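Local atomic coordinates of protein-glutaminase (Chryseobacterium proteolyticum, PDB entry 2ZK9), a protein that hydrolyses the side-chain amide of glutamine residues within proteins, probably with papain-like cysteine-protease chemistry, turning them into glutamate and releasing ammonia. Residues V78-Y90 and T97-S109. Residues are numbered along the deposited sequence; the frame is centred on the assembly and turned at random.
Sequences VAWSYHVAILVSY and TEKRIIDPSLFSS
The imidazole of His83 turns its edge to OD2 of Asp103, which lies close to the ring plane, while CH2 of Trp80 sits over the centre of one ring face, 3.7 Å above the plane. The Trp80 ring has ND1 of His83 over one face and CG2 of Val78 over the opposite one. NE2 of His83 donates to OD2 of Asp103 over 2.8 Å, on the syn side of the carboxylate, with the planes 41° apart. With CG anti to the backbone N (chi1 -173°), His83 reaches this acid where the paired strands part. Ser105 N donates to OD1 from above the carboxylate plane, closing an Asx turn, and Ser105 OG adds a bond on the syn side; Trp117, whose ring meets His83, donates from NE1 to OD2, so each oxygen has two donors in the conformer described. Replacing Asp103 by an alanine is likely to leave NE2 of His83 without its acceptor and the imidazole freer to turn. At the far end, in the conformer described, OH of Tyr90 lies over one face of the Arg100 guanidinium, 3.1 Å from CZ of Arg100. Between these ends, CD1 of Leu87 touches CD1 of Ile101 at 3.8 Å. Backbone bonds zip strands 82-91 and 97-102 into an antiparallel hairpin, and His83 also touches Cys42 of helix 42-55, a Cys-His-Asp grouping consistent with the papain-like active site of clan CA.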
loop_
_atom_site.group_PDB
_atom_site.type_symbol
_atom_site.label_atom_id
_atom_site.label_comp_id
_atom_site.label_asym_id
_atom_site.label_seq_id
_atom_site.Cartn_x
_atom_site.Cartn_y
_atom_site.Cartn_z
ATOM N N VAL A 78 13.203 4.589 6.771
ATOM C CA VAL A 78 12.882 3.244 7.237
ATOM C C VAL A 78 13.590 2.238 6.329
ATOM O O VAL A 78 13.926 2.499 5.167
ATOM C CB VAL A 78 11.367 2.976 7.226
ATOM C CG1 VAL A 78 10.701 3.845 8.284
ATOM C CG2 VAL A 78 10.807 3.150 5.815
ATOM N N ALA A 79 13.828 1.067 6.886
ATOM C CA ALA A 79 14.401 -0.066 6.176
ATOM C C ALA A 79 13.381 -1.187 6.215
ATOM O O ALA A 79 12.759 -1.457 7.245
ATOM C CB ALA A 79 15.691 -0.495 6.812
ATOM N N TRP A 80 13.274 -1.867 5.077
ATOM C CA TRP A 80 12.328 -2.949 4.882
ATOM C C TRP A 80 12.966 -4.128 4.178
ATOM O O TRP A 80 13.865 -3.935 3.384
ATOM C CB TRP A 80 11.216 -2.424 4.012
ATOM C CG TRP A 80 10.305 -1.375 4.483
ATOM C CD1 TRP A 80 9.802 -1.132 5.741
ATOM C CD2 TRP A 80 9.752 -0.393 3.587
ATOM N NE1 TRP A 80 8.958 -0.054 5.658
ATOM C CE2 TRP A 80 8.893 0.401 4.355
ATOM C CE3 TRP A 80 9.852 -0.126 2.210
ATOM C CZ2 TRP A 80 8.179 1.431 3.789
ATOM C CZ3 TRP A 80 9.117 0.902 1.666
ATOM C CH2 TRP A 80 8.284 1.638 2.465
ATOM N N SER A 81 12.416 -5.329 4.406
ATOM C CA SER A 81 12.753 -6.485 3.606
ATOM C C SER A 81 11.772 -6.654 2.460
ATOM O O SER A 81 12.112 -7.350 1.470
ATOM C CB SER A 81 12.790 -7.735 4.451
ATOM O OG SER A 81 11.570 -7.975 5.102
ATOM N N TYR A 82 10.573 -6.099 2.550
ATOM C CA TYR A 82 9.616 -6.133 1.472
ATOM C C TYR A 82 8.699 -4.906 1.642
ATOM O O TYR A 82 8.607 -4.339 2.707
ATOM C CB TYR A 82 8.785 -7.414 1.366
ATOM C CG TYR A 82 7.620 -7.462 2.299
ATOM C CD1 TYR A 82 7.771 -7.811 3.641
ATOM C CD2 TYR A 82 6.329 -7.147 1.879
ATOM C CE1 TYR A 82 6.650 -7.827 4.463
ATOM C CE2 TYR A 82 5.257 -7.173 2.673
ATOM C CZ TYR A 82 5.402 -7.497 3.981
ATOM O OH TYR A 82 4.283 -7.548 4.764
ATOM N N HIS A 83 7.995 -4.591 0.550
ATOM C CA HIS A 83 6.938 -3.618 0.605
ATOM C C HIS A 83 5.837 -4.068 -0.360
ATOM O O HIS A 83 6.069 -4.879 -1.267
ATOM C CB HIS A 83 7.487 -2.211 0.259
ATOM C CG HIS A 83 6.469 -1.099 0.460
ATOM N ND1 HIS A 83 5.636 -1.077 1.542
ATOM C CD2 HIS A 83 6.200 -0.040 -0.304
ATOM C CE1 HIS A 83 4.884 -0.007 1.427
ATOM N NE2 HIS A 83 5.207 0.682 0.304
ATOM N N VAL A 84 4.637 -3.553 -0.181
ATOM C CA VAL A 84 3.497 -3.893 -0.988
ATOM C C VAL A 84 2.617 -2.652 -1.127
ATOM O O VAL A 84 2.496 -1.864 -0.188
ATOM C CB VAL A 84 2.714 -5.103 -0.404
ATOM C CG1 VAL A 84 2.238 -4.869 1.008
ATOM C CG2 VAL A 84 1.566 -5.501 -1.302
ATOM N N ALA A 85 1.965 -2.535 -2.271
ATOM C CA ALA A 85 0.934 -1.562 -2.511
ATOM C C ALA A 85 -0.027 -2.124 -3.562
ATOM O O ALA A 85 0.149 -3.212 -4.070
ATOM C CB ALA A 85 1.527 -0.212 -2.913
ATOM N N ILE A 86 -1.096 -1.353 -3.836
ATOM C CA ILE A 86 -2.063 -1.785 -4.844
ATOM C C ILE A 86 -1.637 -1.299 -6.209
ATOM O O ILE A 86 -1.148 -0.178 -6.376
ATOM C CB ILE A 86 -3.507 -1.348 -4.484
ATOM C CG1 ILE A 86 -3.718 0.160 -4.405
ATOM C CG2 ILE A 86 -3.961 -2.081 -3.236
ATOM C CD1 ILE A 86 -5.167 0.557 -4.429
ATOM N N LEU A 87 -1.836 -2.169 -7.199
ATOM C CA LEU A 87 -1.501 -1.958 -8.589
ATOM C C LEU A 87 -2.822 -1.966 -9.369
ATOM O O LEU A 87 -3.445 -3.024 -9.512
ATOM C CB LEU A 87 -0.535 -3.033 -9.089
ATOM C CG LEU A 87 -0.090 -2.895 -10.527
ATOM C CD1 LEU A 87 0.802 -1.679 -10.718
ATOM C CD2 LEU A 87 0.582 -4.158 -10.998
ATOM N N VAL A 88 -3.282 -0.786 -9.763
ATOM C CA VAL A 88 -4.595 -0.562 -10.331
ATOM C C VAL A 88 -4.508 -0.470 -11.846
ATOM O O VAL A 88 -3.648 0.162 -12.407
ATOM C CB VAL A 88 -5.168 0.743 -9.745
ATOM C CG1 VAL A 88 -6.622 0.989 -10.183
ATOM C CG2 VAL A 88 -5.089 0.705 -8.231
ATOM N N SER A 89 -5.413 -1.180 -12.533
ATOM C CA SER A 89 -5.533 -1.094 -13.954
ATOM C C SER A 89 -6.679 -0.191 -14.325
ATOM O O SER A 89 -7.727 -0.243 -13.692
ATOM C CB SER A 89 -5.851 -2.470 -14.523
ATOM O OG SER A 89 -4.746 -3.371 -14.395
ATOM N N TYR A 90 -6.503 0.643 -15.353
ATOM C CA TYR A 90 -7.526 1.563 -15.783
ATOM C C TYR A 90 -7.365 1.809 -17.280
ATOM O O TYR A 90 -6.302 1.627 -17.840
ATOM C CB TYR A 90 -7.462 2.890 -14.981
ATOM C CG TYR A 90 -6.128 3.554 -15.240
ATOM C CD1 TYR A 90 -4.973 3.100 -14.591
ATOM C CD2 TYR A 90 -6.016 4.585 -16.151
ATOM C CE1 TYR A 90 -3.770 3.715 -14.862
ATOM C CE2 TYR A 90 -4.810 5.175 -16.425
ATOM C CZ TYR A 90 -3.686 4.737 -15.765
ATOM O OH TYR A 90 -2.472 5.335 -16.057
ATOM N N THR A 97 -5.523 0.026 -21.729
ATOM C CA THR A 97 -5.275 -0.231 -20.305
ATOM C C THR A 97 -3.857 0.072 -19.919
ATOM O O THR A 97 -2.891 -0.279 -20.582
ATOM C CB THR A 97 -5.564 -1.722 -19.998
ATOM O OG1 THR A 97 -6.918 -1.968 -20.357
ATOM C CG2 THR A 97 -5.403 -1.946 -18.493
ATOM N N GLU A 98 -3.722 0.768 -18.826
ATOM C CA GLU A 98 -2.544 1.215 -18.120
ATOM C C GLU A 98 -2.616 0.722 -16.679
ATOM O O GLU A 98 -3.706 0.442 -16.170
ATOM C CB GLU A 98 -2.383 2.741 -18.164
ATOM C CG GLU A 98 -2.235 3.293 -19.581
ATOM C CD GLU A 98 -1.948 4.772 -19.713
ATOM O OE1 GLU A 98 -1.986 5.531 -18.713
ATOM O OE2 GLU A 98 -1.716 5.212 -20.854
ATOM N N LYS A 99 -1.481 0.703 -15.995
ATOM C CA LYS A 99 -1.464 0.352 -14.572
ATOM C C LYS A 99 -0.709 1.428 -13.819
ATOM O O LYS A 99 0.300 1.974 -14.293
ATOM C CB LYS A 99 -0.814 -0.987 -14.278
ATOM C CG LYS A 99 -1.446 -2.166 -14.994
ATOM C CD LYS A 99 -0.937 -3.493 -14.455
ATOM C CE LYS A 99 -1.488 -4.677 -15.228
ATOM N NZ LYS A 99 -0.927 -5.945 -14.702
ATOM N N ARG A 100 -1.141 1.670 -12.588
ATOM C CA ARG A 100 -0.433 2.552 -11.655
ATOM C C ARG A 100 -0.479 1.970 -10.260
ATOM O O ARG A 100 -1.481 1.369 -9.872
ATOM C CB ARG A 100 -1.040 3.939 -11.605
ATOM C CG ARG A 100 -0.965 4.767 -12.860
ATOM C CD ARG A 100 0.413 5.263 -13.149
ATOM N NE ARG A 100 0.432 6.145 -14.350
ATOM C CZ ARG A 100 0.560 5.649 -15.569
ATOM N NH1 ARG A 100 0.666 4.334 -15.819
ATOM N NH2 ARG A 100 0.569 6.534 -16.565
ATOM N N ILE A 101 0.572 2.216 -9.490
ATOM C CA ILE A 101 0.542 2.001 -8.075
ATOM C C ILE A 101 -0.148 3.154 -7.373
ATOM O O ILE A 101 0.048 4.315 -7.730
ATOM C CB ILE A 101 1.992 1.882 -7.523
ATOM C CG1 ILE A 101 2.706 0.651 -8.057
ATOM C CG2 ILE A 101 2.026 1.961 -6.011
ATOM C CD1 ILE A 101 2.290 -0.686 -7.408
ATOM N N ILE A 102 -0.967 2.812 -6.355
ATOM C CA ILE A 102 -1.429 3.797 -5.381
ATOM C C ILE A 102 -0.765 3.462 -4.079
ATOM O O ILE A 102 -0.926 2.355 -3.533
ATOM C CB ILE A 102 -2.954 3.862 -5.283
ATOM C CG1 ILE A 102 -3.539 4.366 -6.630
ATOM C CG2 ILE A 102 -3.351 4.721 -4.128
ATOM C CD1 ILE A 102 -5.050 4.416 -6.696
ATOM N N ASP A 103 0.038 4.396 -3.553
ATOM C CA ASP A 103 0.696 4.190 -2.286
ATOM C C ASP A 103 0.997 5.556 -1.644
ATOM O O ASP A 103 2.100 6.079 -1.754
ATOM C CB ASP A 103 2.010 3.426 -2.404
ATOM C CG ASP A 103 2.667 3.174 -1.084
ATOM O OD1 ASP A 103 2.082 3.575 -0.022
ATOM O OD2 ASP A 103 3.749 2.578 -1.083
ATOM N N PRO A 104 0.031 6.113 -0.938
ATOM C CA PRO A 104 0.253 7.398 -0.244
ATOM C C PRO A 104 1.280 7.386 0.843
ATOM O O PRO A 104 1.618 8.468 1.338
ATOM C CB PRO A 104 -1.155 7.721 0.290
ATOM C CG PRO A 104 -2.096 7.062 -0.641
ATOM C CD PRO A 104 -1.400 5.742 -0.911
ATOM N N SER A 105 1.791 6.249 1.273
ATOM C CA SER A 105 2.924 6.251 2.205
ATOM C C SER A 105 4.225 6.737 1.553
ATOM O O SER A 105 5.094 7.174 2.256
ATOM C CB SER A 105 3.121 4.922 2.923
ATOM O OG SER A 105 3.666 3.873 2.103
ATOM N N LEU A 106 4.302 6.646 0.234
ATOM C CA LEU A 106 5.466 7.073 -0.543
ATOM C C LEU A 106 5.144 8.196 -1.515
ATOM O O LEU A 106 6.060 8.942 -1.861
ATOM C CB LEU A 106 6.121 5.893 -1.249
ATOM C CG LEU A 106 6.702 4.830 -0.319
ATOM C CD1 LEU A 106 7.234 3.662 -1.152
ATOM C CD2 LEU A 106 7.776 5.392 0.574
ATOM N N PHE A 107 3.950 8.248 -2.051
ATOM C CA PHE A 107 3.534 9.174 -3.074
ATOM C C PHE A 107 2.174 9.726 -2.699
ATOM O O PHE A 107 1.106 9.189 -3.036
ATOM C CB PHE A 107 3.516 8.487 -4.446
ATOM C CG PHE A 107 4.878 8.033 -4.860
ATOM C CD1 PHE A 107 5.737 8.889 -5.501
ATOM C CD2 PHE A 107 5.276 6.727 -4.628
ATOM C CE1 PHE A 107 6.973 8.488 -5.941
ATOM C CE2 PHE A 107 6.523 6.297 -5.017
ATOM C CZ PHE A 107 7.345 7.158 -5.701
ATOM N N SER A 108 2.175 10.837 -2.002
ATOM C CA SER A 108 0.959 11.412 -1.459
ATOM C C SER A 108 0.060 12.142 -2.452
ATOM O O SER A 108 -1.094 12.444 -2.139
ATOM C CB SER A 108 1.337 12.449 -0.363
ATOM O OG SER A 108 2.287 13.388 -0.847
ATOM N N SER A 109 0.585 12.426 -3.651
ATOM C CA SER A 109 -0.117 13.298 -4.573
ATOM C C SER A 109 -0.914 12.585 -5.641
ATOM O O SER A 109 -1.775 13.217 -6.234
ATOM C CB SER A 109 0.819 14.333 -5.229
ATOM O OG SER A 109 1.277 15.254 -4.246
#